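PDB 4GL3: putative glucoamylase from Bacteroides uniformis, which probably hydrolyses glycosidic bonds as a glucoamylase-like enzyme of the six-hairpin glycosidase clan. Local coordinates for residues F251-Y256 with A329-P334; S255-D260 with I384-E389; E273-H278 with I333-E338. One frame throughout, in Å; residues are numbered along the deposited sequence. Where two conformers were deposited one is given.

Followed from the N terminus, the chain enters the first segments of contacts 1 and 2 after strand 235-239, in the loop that leads to helix 271-288. Contact 1 ties residues 251-256 to the end of helix 326-331, closing a loop of 72 residues. Contact 2 starts slightly later, at 255-260, and runs on to helix 378-393, so that it crosses contact 1. Contact 3, from helix 271-288 to residues 333-338, lies wholly within the loop of contact 2 and also crosses contact 1, sharing Ile333 and Pro334 with it. The hydroxyl of Tyr335 reaches Thr252 O, which joins contacts 1 and 3. Together they connect loop 251-260, helices 271-288, 326-331 and 378-393, and the turn into helix 337-349.

Contact 1. Residues F251-Y256 with A329-P334; sequences FTHYSY and ALSSIP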
loop_
_atom_site.group_PDB
_atom_site.type_symbol
_atom_site.label_atom_id
_atom_site.label_comp_id
_atom_site.label_asym_id
_atom_site.label_seq_id
_atom_site.Cartn_x
_atom_site.Cartn_y
_atom_site.Cartn_z
ATOM N N PHE A 251 4.022 4.563 5.443
ATOM C CA PHE A 251 3.423 3.875 6.571
ATOM C C PHE A 251 1.923 4.272 6.768
ATOM O O PHE A 251 1.163 3.487 7.309
ATOM C CB PHE A 251 4.176 4.156 7.881
ATOM C CG PHE A 251 5.588 3.556 7.988
ATOM C CD1 PHE A 251 6.141 2.753 7.002
ATOM C CD2 PHE A 251 6.360 3.835 9.133
ATOM C CE1 PHE A 251 7.418 2.217 7.153
ATOM C CE2 PHE A 251 7.624 3.315 9.286
ATOM C CZ PHE A 251 8.141 2.473 8.306
ATOM N N THR A 252 1.511 5.460 6.311
ATOM C CA THR A 252 0.082 5.897 6.402
ATOM C C THR A 252 -0.746 5.479 5.186
ATOM O O THR A 252 -1.926 5.825 5.098
ATOM C CB THR A 252 -0.025 7.423 6.576
ATOM O OG1 THR A 252 0.364 8.071 5.347
ATOM C CG2 THR A 252 0.859 7.867 7.755
ATOM N N HIS A 253 -0.139 4.718 4.259
ATOM C CA HIS A 253 -0.787 4.343 3.024
ATOM C C HIS A 253 -1.082 2.839 2.885
ATOM O O HIS A 253 -2.174 2.475 2.559
ATOM C CB HIS A 253 0.033 4.778 1.787
ATOM C CG HIS A 253 0.381 6.217 1.781
ATOM N ND1 HIS A 253 1.527 6.688 1.181
ATOM C CD2 HIS A 253 -0.210 7.278 2.380
ATOM C CE1 HIS A 253 1.607 7.996 1.388
ATOM N NE2 HIS A 253 0.558 8.383 2.097
ATOM N N TYR A 254 -0.101 1.964 3.036
ATOM C CA TYR A 254 -0.299 0.593 2.509
ATOM C C TYR A 254 -1.416 -0.246 3.188
ATOM O O TYR A 254 -2.137 -0.968 2.515
ATOM C CB TYR A 254 1.014 -0.215 2.489
ATOM C CG TYR A 254 2.111 0.211 1.550
ATOM C CD1 TYR A 254 1.994 1.322 0.735
ATOM C CD2 TYR A 254 3.300 -0.526 1.487
ATOM C CE1 TYR A 254 3.038 1.716 -0.096
ATOM C CE2 TYR A 254 4.332 -0.153 0.663
ATOM C CZ TYR A 254 4.203 0.971 -0.140
ATOM O OH TYR A 254 5.258 1.380 -0.958
ATOM N N SER A 255 -1.505 -0.181 4.506
ATOM C CA SER A 255 -2.543 -0.867 5.274
ATOM C C SER A 255 -3.878 -0.115 5.274
ATOM O O SER A 255 -4.884 -0.714 5.637
ATOM C CB SER A 255 -2.081 -1.091 6.759
ATOM O OG SER A 255 -0.977 -1.997 6.871
ATOM N N TYR A 256 -3.891 1.148 4.816
ATOM C CA TYR A 256 -5.047 2.064 4.943
ATOM C C TYR A 256 -5.665 2.413 3.588
ATOM O O TYR A 256 -6.341 3.435 3.370
ATOM C CB TYR A 256 -4.642 3.307 5.737
ATOM C CG TYR A 256 -3.982 2.871 7.010
ATOM C CD1 TYR A 256 -4.731 2.278 8.036
ATOM C CD2 TYR A 256 -2.602 2.946 7.167
ATOM C CE1 TYR A 256 -4.131 1.829 9.209
ATOM C CE2 TYR A 256 -1.983 2.485 8.324
ATOM C CZ TYR A 256 -2.743 1.906 9.331
ATOM O OH TYR A 256 -2.127 1.440 10.466
ATOM N N ALA A 329 3.243 12.894 -0.607
ATOM C CA ALA A 329 2.191 13.911 -0.485
ATOM C C ALA A 329 0.878 13.457 -1.146
ATOM O O ALA A 329 -0.203 13.630 -0.583
ATOM C CB ALA A 329 2.637 15.258 -1.069
ATOM N N LEU A 330 0.970 12.880 -2.332
ATOM C CA LEU A 330 -0.215 12.640 -3.137
ATOM C C LEU A 330 -1.094 11.609 -2.461
ATOM O O LEU A 330 -2.321 11.788 -2.355
ATOM C CB LEU A 330 0.163 12.215 -4.555
ATOM C CG LEU A 330 0.950 13.246 -5.401
ATOM C CD1 LEU A 330 1.032 12.807 -6.846
ATOM C CD2 LEU A 330 0.340 14.611 -5.284
ATOM N N SER A 331 -0.477 10.537 -1.949
ATOM C CA SER A 331 -1.263 9.472 -1.352
ATOM C C SER A 331 -1.815 9.794 0.050
ATOM O O SER A 331 -2.652 9.047 0.579
ATOM C CB SER A 331 -0.482 8.176 -1.335
ATOM O OG SER A 331 -0.096 7.809 -2.652
ATOM N N SER A 332 -1.325 10.892 0.627
ATOM C CA SER A 332 -1.764 11.403 1.900
ATOM C C SER A 332 -2.934 12.394 1.756
ATOM O O SER A 332 -3.336 13.013 2.752
ATOM C CB SER A 332 -0.571 12.056 2.638
ATOM O OG SER A 332 0.252 11.047 3.244
ATOM N N ILE A 333 -3.461 12.528 0.531
ATOM C CA ILE A 333 -4.580 13.425 0.204
ATOM C C ILE A 333 -5.798 13.322 1.153
ATOM O O ILE A 333 -6.300 14.352 1.553
ATOM C CB ILE A 333 -4.992 13.359 -1.315
ATOM C CG1 ILE A 333 -6.023 14.466 -1.678
ATOM C CG2 ILE A 333 -5.444 11.957 -1.722
ATOM C CD1 ILE A 333 -6.055 14.825 -3.170
ATOM N N PRO A 334 -6.226 12.113 1.586
ATOM C CA PRO A 334 -7.378 12.201 2.480
ATOM C C PRO A 334 -7.027 12.755 3.837
ATOM O O PRO A 334 -7.894 13.128 4.568
ATOM C CB PRO A 334 -7.853 10.777 2.624
ATOM C CG PRO A 334 -6.718 9.912 2.169
ATOM C CD PRO A 334 -5.833 10.725 1.294
#
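His253 and Ser331 bring the two backbones nearest, with 6.8 Å between their CA atoms, where an irregular loop meets the last turn of helix 326-331 deep inside a fold of the six-hairpin clan. Past Ser331 the helix gives way to loop, and Ser332 N still bonds back to Ala329 O. The His253 ring, met by two consecutive serines, carries the contact. One offers carbon: Ser331 CB sits over the centre of the imidazole, 3.5 Å from the ring centroid and 11° off its normal, a CH-pi contact. The other offers oxygen, for Ser332 OG lies in the ring plane at the edge. The torsion at His253 keeps CG beside the backbone N (chi1 -54°), which sends the ring across to the serines. Ser331 OG is itself hydrogen-bonded to Thr327 OG1, one turn back. Thr252 OG1, although it passes near Ser332, finds its partner in Leu249 O. Face and edge together leave the imidazole little freedom to turn, and the fixing detail is the hydrogen bond between His253 NE2 and Ser332 OG, 2.9 Å long and nearly straight at 167°.

Contact 2. Residues S255-D260 with I384-E389; sequences SYMGLD and IIVMIE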
loop_
_atom_site.group_PDB
_atom_site.type_symbol
_atom_site.label_atom_id
_atom_site.label_comp_id
_atom_site.label_asym_id
_atom_site.label_seq_id
_atom_site.Cartn_x
_atom_site.Cartn_y
_atom_site.Cartn_z
ATOM N N SER A 255 -1.505 -0.181 4.506
ATOM C CA SER A 255 -2.543 -0.867 5.274
ATOM C C SER A 255 -3.878 -0.115 5.274
ATOM O O SER A 255 -4.884 -0.714 5.637
ATOM C CB SER A 255 -2.081 -1.091 6.759
ATOM O OG SER A 255 -0.977 -1.997 6.871
ATOM N N TYR A 256 -3.891 1.148 4.816
ATOM C CA TYR A 256 -5.047 2.064 4.943
ATOM C C TYR A 256 -5.665 2.413 3.588
ATOM O O TYR A 256 -6.341 3.435 3.370
ATOM C CB TYR A 256 -4.642 3.307 5.737
ATOM C CG TYR A 256 -3.982 2.871 7.010
ATOM C CD1 TYR A 256 -4.731 2.278 8.036
ATOM C CD2 TYR A 256 -2.602 2.946 7.167
ATOM C CE1 TYR A 256 -4.131 1.829 9.209
ATOM C CE2 TYR A 256 -1.983 2.485 8.324
ATOM C CZ TYR A 256 -2.743 1.906 9.331
ATOM O OH TYR A 256 -2.127 1.440 10.466
HETATM N N MSE A 257 -5.433 1.516 2.674
HETATM C CA MSE A 257 -6.034 1.541 1.353
HETATM C C MSE A 257 -7.459 0.974 1.448
HETATM O O MSE A 257 -8.423 1.541 0.933
HETATM C CB MSE A 257 -5.169 0.682 0.427
HETATM C CG MSE A 257 -4.965 1.314 -0.850
HETATM SE SE MSE A 257 -3.275 2.225 -1.080
HETATM C CE MSE A 257 -3.123 1.373 -2.863
ATOM N N GLY A 258 -7.584 -0.155 2.156
ATOM C CA GLY A 258 -8.919 -0.738 2.467
ATOM C C GLY A 258 -9.411 -0.435 3.885
ATOM O O GLY A 258 -10.589 -0.138 4.119
ATOM N N LEU A 259 -8.504 -0.531 4.841
ATOM C CA LEU A 259 -8.788 -0.202 6.229
ATOM C C LEU A 259 -8.927 1.334 6.346
ATOM O O LEU A 259 -7.959 2.089 6.146
ATOM C CB LEU A 259 -7.658 -0.753 7.100
ATOM C CG LEU A 259 -7.734 -0.712 8.595
ATOM C CD1 LEU A 259 -8.897 -1.562 9.071
ATOM C CD2 LEU A 259 -6.425 -1.259 9.188
ATOM N N ASP A 260 -10.146 1.785 6.610
ATOM C CA ASP A 260 -10.446 3.193 6.765
ATOM C C ASP A 260 -10.043 3.655 8.175
ATOM O O ASP A 260 -10.672 3.270 9.161
ATOM C CB ASP A 260 -11.964 3.412 6.534
ATOM C CG ASP A 260 -12.372 4.882 6.419
ATOM O OD1 ASP A 260 -11.595 5.796 6.759
ATOM O OD2 ASP A 260 -13.529 5.111 5.986
ATOM N N ILE A 384 -1.303 6.300 -5.148
ATOM C CA ILE A 384 -1.717 7.563 -5.733
ATOM C C ILE A 384 -3.118 7.405 -6.295
ATOM O O ILE A 384 -3.978 8.237 -5.994
ATOM C CB ILE A 384 -0.744 8.064 -6.815
ATOM C CG1 ILE A 384 0.614 8.404 -6.192
ATOM C CG2 ILE A 384 -1.333 9.268 -7.559
ATOM C CD1 ILE A 384 1.722 8.637 -7.242
ATOM N N ILE A 385 -3.369 6.335 -7.052
ATOM C CA ILE A 385 -4.689 6.132 -7.679
ATOM C C ILE A 385 -5.722 5.921 -6.582
ATOM O O ILE A 385 -6.785 6.544 -6.564
ATOM C CB ILE A 385 -4.755 4.891 -8.619
ATOM C CG1 ILE A 385 -3.775 4.984 -9.760
ATOM C CG2 ILE A 385 -6.169 4.739 -9.224
ATOM C CD1 ILE A 385 -3.522 3.655 -10.462
ATOM N N VAL A 386 -5.418 5.003 -5.665
ATOM C CA VAL A 386 -6.409 4.522 -4.718
ATOM C C VAL A 386 -6.724 5.512 -3.614
ATOM O O VAL A 386 -7.865 5.635 -3.213
ATOM C CB VAL A 386 -5.985 3.130 -4.117
ATOM C CG1 VAL A 386 -6.934 2.726 -2.990
ATOM C CG2 VAL A 386 -5.979 2.075 -5.210
HETATM N N MSE A 387 -5.726 6.226 -3.099
HETATM C CA MSE A 387 -5.970 7.163 -1.989
HETATM C C MSE A 387 -6.639 8.419 -2.506
HETATM O O MSE A 387 -7.464 8.992 -1.812
HETATM C CB MSE A 387 -4.675 7.490 -1.208
HETATM C CG MSE A 387 -4.053 6.266 -0.509
HETATM SE SE MSE A 387 -5.194 5.450 0.843
HETATM C CE MSE A 387 -4.789 6.494 2.419
ATOM N N ILE A 388 -6.354 8.813 -3.751
ATOM C CA ILE A 388 -7.116 9.881 -4.380
ATOM C C ILE A 388 -8.563 9.437 -4.396
ATOM O O ILE A 388 -9.452 10.197 -3.990
ATOM C CB ILE A 388 -6.629 10.262 -5.806
ATOM C CG1 ILE A 388 -5.294 11.038 -5.729
ATOM C CG2 ILE A 388 -7.705 11.071 -6.575
ATOM C CD1 ILE A 388 -4.584 11.182 -7.079
ATOM N N GLU A 389 -8.832 8.201 -4.802
ATOM C CA GLU A 389 -10.239 7.811 -4.848
ATOM C C GLU A 389 -10.899 7.772 -3.443
ATOM O O GLU A 389 -12.061 8.178 -3.291
ATOM C CB GLU A 389 -10.438 6.442 -5.529
ATOM C CG GLU A 389 -11.885 6.135 -5.837
ATOM C CD GLU A 389 -12.503 7.192 -6.740
ATOM O OE1 GLU A 389 -11.777 7.619 -7.671
ATOM O OE2 GLU A 389 -13.683 7.571 -6.522
#
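Met257, a selenomethionine in the crystal, lies across Val386 at about a right angle, so that both its CG and its terminal CE meet the valine. Its CE methyl rests 3.6 Å from Val386 CB, and its CG approaches Val386 CG1 at 3.2 Å, tighter than usual for two carbons. The side-chain contacts of Met257 belong to one of two deposited conformers, and the 3.2 Å approach is therefore doubtful. Val386 turns CG1 anti to its own backbone N (chi1 172°), with CG2 beside that N, and the methyl CE of Met257 meets both the branch point and CG2.

One residue further along helix 378-393, Met387 works differently. Met387 CA is the one nearest to Met257 CA, at 6.5 Å, yet the side chain leaves the backbone at a slant and curls back through two bends (chi2 -62°, chi3 -86°). Its selenium thereby comes close to main chain: Met387 SE lies 3.4 Å from Tyr256 O and 4.0 Å from Met257 CA. The two selenomethionines cross obliquely, Met257 SE lying 4.2 Å from Met387 CG.

Here two selenomethionines and a valine pack the loop 255-260 against helix 378-393 of a six-hairpin fold. Phe59 and Met62 of helix 54-69 close around Met257 and Val386, while Ile396 adds a further apolar side. Asn390, next along helix 378-393, takes Met257 O through its ND2, the nearest loop-helix hydrogen bond and just beyond the segment; Trp397 NE1 and Glu132 OE2 serve Tyr256 O and Gly258 N from other parts of the fold. Between the two segments themselves no directional bond forms: they meet by apolar packing, and the polar main-chain atoms of the loop are satisfied from around them.

Contact 3. Residues E273-H278 with I333-E338; sequences EQMKAH and IPYAPE
Met275, on helix 271-288, sets its CB over the centre of the Tyr335 ring, 3.4 Å from the ring centroid and only 9° off the normal. This CH-pi contact is the tight part of the junction, and the two side chains run side by side in the same direction. Met275 CG follows the ring outward to Tyr335 CZ, at 3.6 Å. The selenium of this selenomethionine stands farther away and obliquely, 5.2 Å from the same centroid, as a Met-aromatic contact, while its CE continues toward Tyr256. The opposite face of the ring meets Pro334 CG, offset toward the rim, so the tyrosine is layered between a helix and its own preceding proline. Its hydroxyl then bonds the loop carbonyl Thr252 O.

Lys276 makes the looser, partly exposed side. Its aliphatic chain passes the main-chain carbonyl of Tyr335, with CG 3.7 Å from Tyr335 O, and runs nearly extended through chi2 and chi3 (-168° and 170°), with a bend before NZ. The charge is paired with Glu272 OE2 on the same helix, and the lysine meets Tyr335 through its methylenes.

The tyrosine thus joins helix 271-288 to the turn that leads, through Ala336 at the N-cap position, into helix 337-349. Were Tyr335 an alanine, Met275 would probably face a gap on the side of Pro334 and Thr252 O would lose its hydroxyl partner. Across the segments themselves there is no hydrogen bond: the ring is held by packing on its faces, while its hydroxyl is held by the bond to Thr252 O.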
loop_
_atom_site.group_PDB
_atom_site.type_symbol
_atom_site.label_atom_id
_atom_site.label_comp_id
_atom_site.label_asym_id
_atom_site.label_seq_id
_atom_site.Cartn_x
_atom_site.Cartn_y
_atom_site.Cartn_z
ATOM N N GLU A 273 -6.120 10.477 13.886
ATOM C CA GLU A 273 -5.117 11.378 14.438
ATOM C C GLU A 273 -3.708 10.943 13.993
ATOM O O GLU A 273 -2.902 11.775 13.600
ATOM C CB GLU A 273 -5.192 11.394 15.965
ATOM C CG GLU A 273 -4.358 12.494 16.601
ATOM C CD GLU A 273 -4.208 12.386 18.134
ATOM O OE1 GLU A 273 -4.691 11.410 18.778
ATOM O OE2 GLU A 273 -3.571 13.302 18.713
ATOM N N GLN A 274 -3.417 9.643 14.036
ATOM C CA GLN A 274 -2.098 9.147 13.659
ATOM C C GLN A 274 -1.759 9.569 12.219
ATOM O O GLN A 274 -0.634 10.056 11.950
ATOM C CB GLN A 274 -2.015 7.606 13.773
ATOM C CG GLN A 274 -0.689 6.991 13.266
ATOM C CD GLN A 274 0.537 7.397 14.087
ATOM O OE1 GLN A 274 0.406 7.867 15.228
ATOM N NE2 GLN A 274 1.743 7.189 13.522
HETATM N N MSE A 275 -2.709 9.355 11.296
HETATM C CA MSE A 275 -2.417 9.536 9.860
HETATM C C MSE A 275 -2.236 11.039 9.572
HETATM O O MSE A 275 -1.315 11.433 8.843
HETATM C CB MSE A 275 -3.504 8.963 8.957
HETATM C CG MSE A 275 -3.790 7.506 9.105
HETATM SE SE MSE A 275 -2.223 6.425 9.271
HETATM C CE MSE A 275 -2.847 5.200 10.661
ATOM N N LYS A 276 -3.083 11.864 10.178
ATOM C CA LYS A 276 -2.966 13.311 10.059
ATOM C C LYS A 276 -1.685 13.838 10.669
ATOM O O LYS A 276 -1.001 14.635 10.050
ATOM C CB LYS A 276 -4.168 14.032 10.683
ATOM C CG LYS A 276 -5.447 13.741 9.917
ATOM C CD LYS A 276 -6.625 14.647 10.295
ATOM C CE LYS A 276 -7.769 14.431 9.294
ATOM N NZ LYS A 276 -9.096 14.557 9.950
ATOM N N ALA A 277 -1.360 13.390 11.880
ATOM C CA ALA A 277 -0.146 13.837 12.583
ATOM C C ALA A 277 1.084 13.488 11.766
ATOM O O ALA A 277 1.935 14.332 11.533
ATOM C CB ALA A 277 -0.043 13.227 14.003
ATOM N N HIS A 278 1.185 12.245 11.333
ATOM C CA HIS A 278 2.351 11.825 10.566
ATOM C C HIS A 278 2.503 12.632 9.271
ATOM O O HIS A 278 3.599 13.097 8.937
ATOM C CB HIS A 278 2.255 10.352 10.266
ATOM C CG HIS A 278 3.511 9.750 9.713
ATOM N ND1 HIS A 278 3.619 8.399 9.459
ATOM C CD2 HIS A 278 4.705 10.298 9.366
ATOM C CE1 HIS A 278 4.819 8.144 8.970
ATOM N NE2 HIS A 278 5.499 9.274 8.905
ATOM N N ILE A 333 -3.461 12.528 0.531
ATOM C CA ILE A 333 -4.580 13.425 0.204
ATOM C C ILE A 333 -5.798 13.322 1.153
ATOM O O ILE A 333 -6.300 14.352 1.553
ATOM C CB ILE A 333 -4.992 13.359 -1.315
ATOM C CG1 ILE A 333 -6.023 14.466 -1.678
ATOM C CG2 ILE A 333 -5.444 11.957 -1.722
ATOM C CD1 ILE A 333 -6.055 14.825 -3.170
ATOM N N PRO A 334 -6.226 12.113 1.586
ATOM C CA PRO A 334 -7.378 12.201 2.480
ATOM C C PRO A 334 -7.027 12.755 3.837
ATOM O O PRO A 334 -7.894 13.128 4.568
ATOM C CB PRO A 334 -7.853 10.777 2.624
ATOM C CG PRO A 334 -6.718 9.912 2.169
ATOM C CD PRO A 334 -5.833 10.725 1.294
ATOM N N TYR A 335 -5.754 12.811 4.167
ATOM C CA TYR A 335 -5.352 13.255 5.495
ATOM C C TYR A 335 -5.073 14.749 5.561
ATOM O O TYR A 335 -5.264 15.332 6.607
ATOM C CB TYR A 335 -4.131 12.488 5.960
ATOM C CG TYR A 335 -4.220 11.001 5.802
ATOM C CD1 TYR A 335 -5.363 10.313 6.171
ATOM C CD2 TYR A 335 -3.124 10.258 5.333
ATOM C CE1 TYR A 335 -5.439 8.933 6.064
ATOM C CE2 TYR A 335 -3.199 8.866 5.231
ATOM C CZ TYR A 335 -4.358 8.218 5.601
ATOM O OH TYR A 335 -4.430 6.852 5.558
ATOM N N ALA A 336 -4.625 15.362 4.466
ATOM C CA ALA A 336 -4.367 16.805 4.430
ATOM C C ALA A 336 -4.634 17.285 3.013
ATOM O O ALA A 336 -3.695 17.606 2.262
ATOM C CB ALA A 336 -2.936 17.105 4.854
ATOM N N PRO A 337 -5.922 17.325 2.622
ATOM C CA PRO A 337 -6.207 17.461 1.175
ATOM C C PRO A 337 -5.684 18.735 0.505
ATOM O O PRO A 337 -5.149 18.683 -0.617
ATOM C CB PRO A 337 -7.739 17.322 1.075
ATOM C CG PRO A 337 -8.271 17.366 2.467
ATOM C CD PRO A 337 -7.138 17.091 3.425
ATOM N N GLU A 338 -5.800 19.867 1.181
ATOM C CA GLU A 338 -5.357 21.138 0.598
ATOM C C GLU A 338 -3.848 21.134 0.369
ATOM O O GLU A 338 -3.354 21.631 -0.662
ATOM C CB GLU A 338 -5.742 22.327 1.499
ATOM C CG GLU A 338 -7.247 22.515 1.699
ATOM C CD GLU A 338 -7.902 21.630 2.793
ATOM O OE1 GLU A 338 -7.246 20.771 3.475
ATOM O OE2 GLU A 338 -9.131 21.797 2.965
#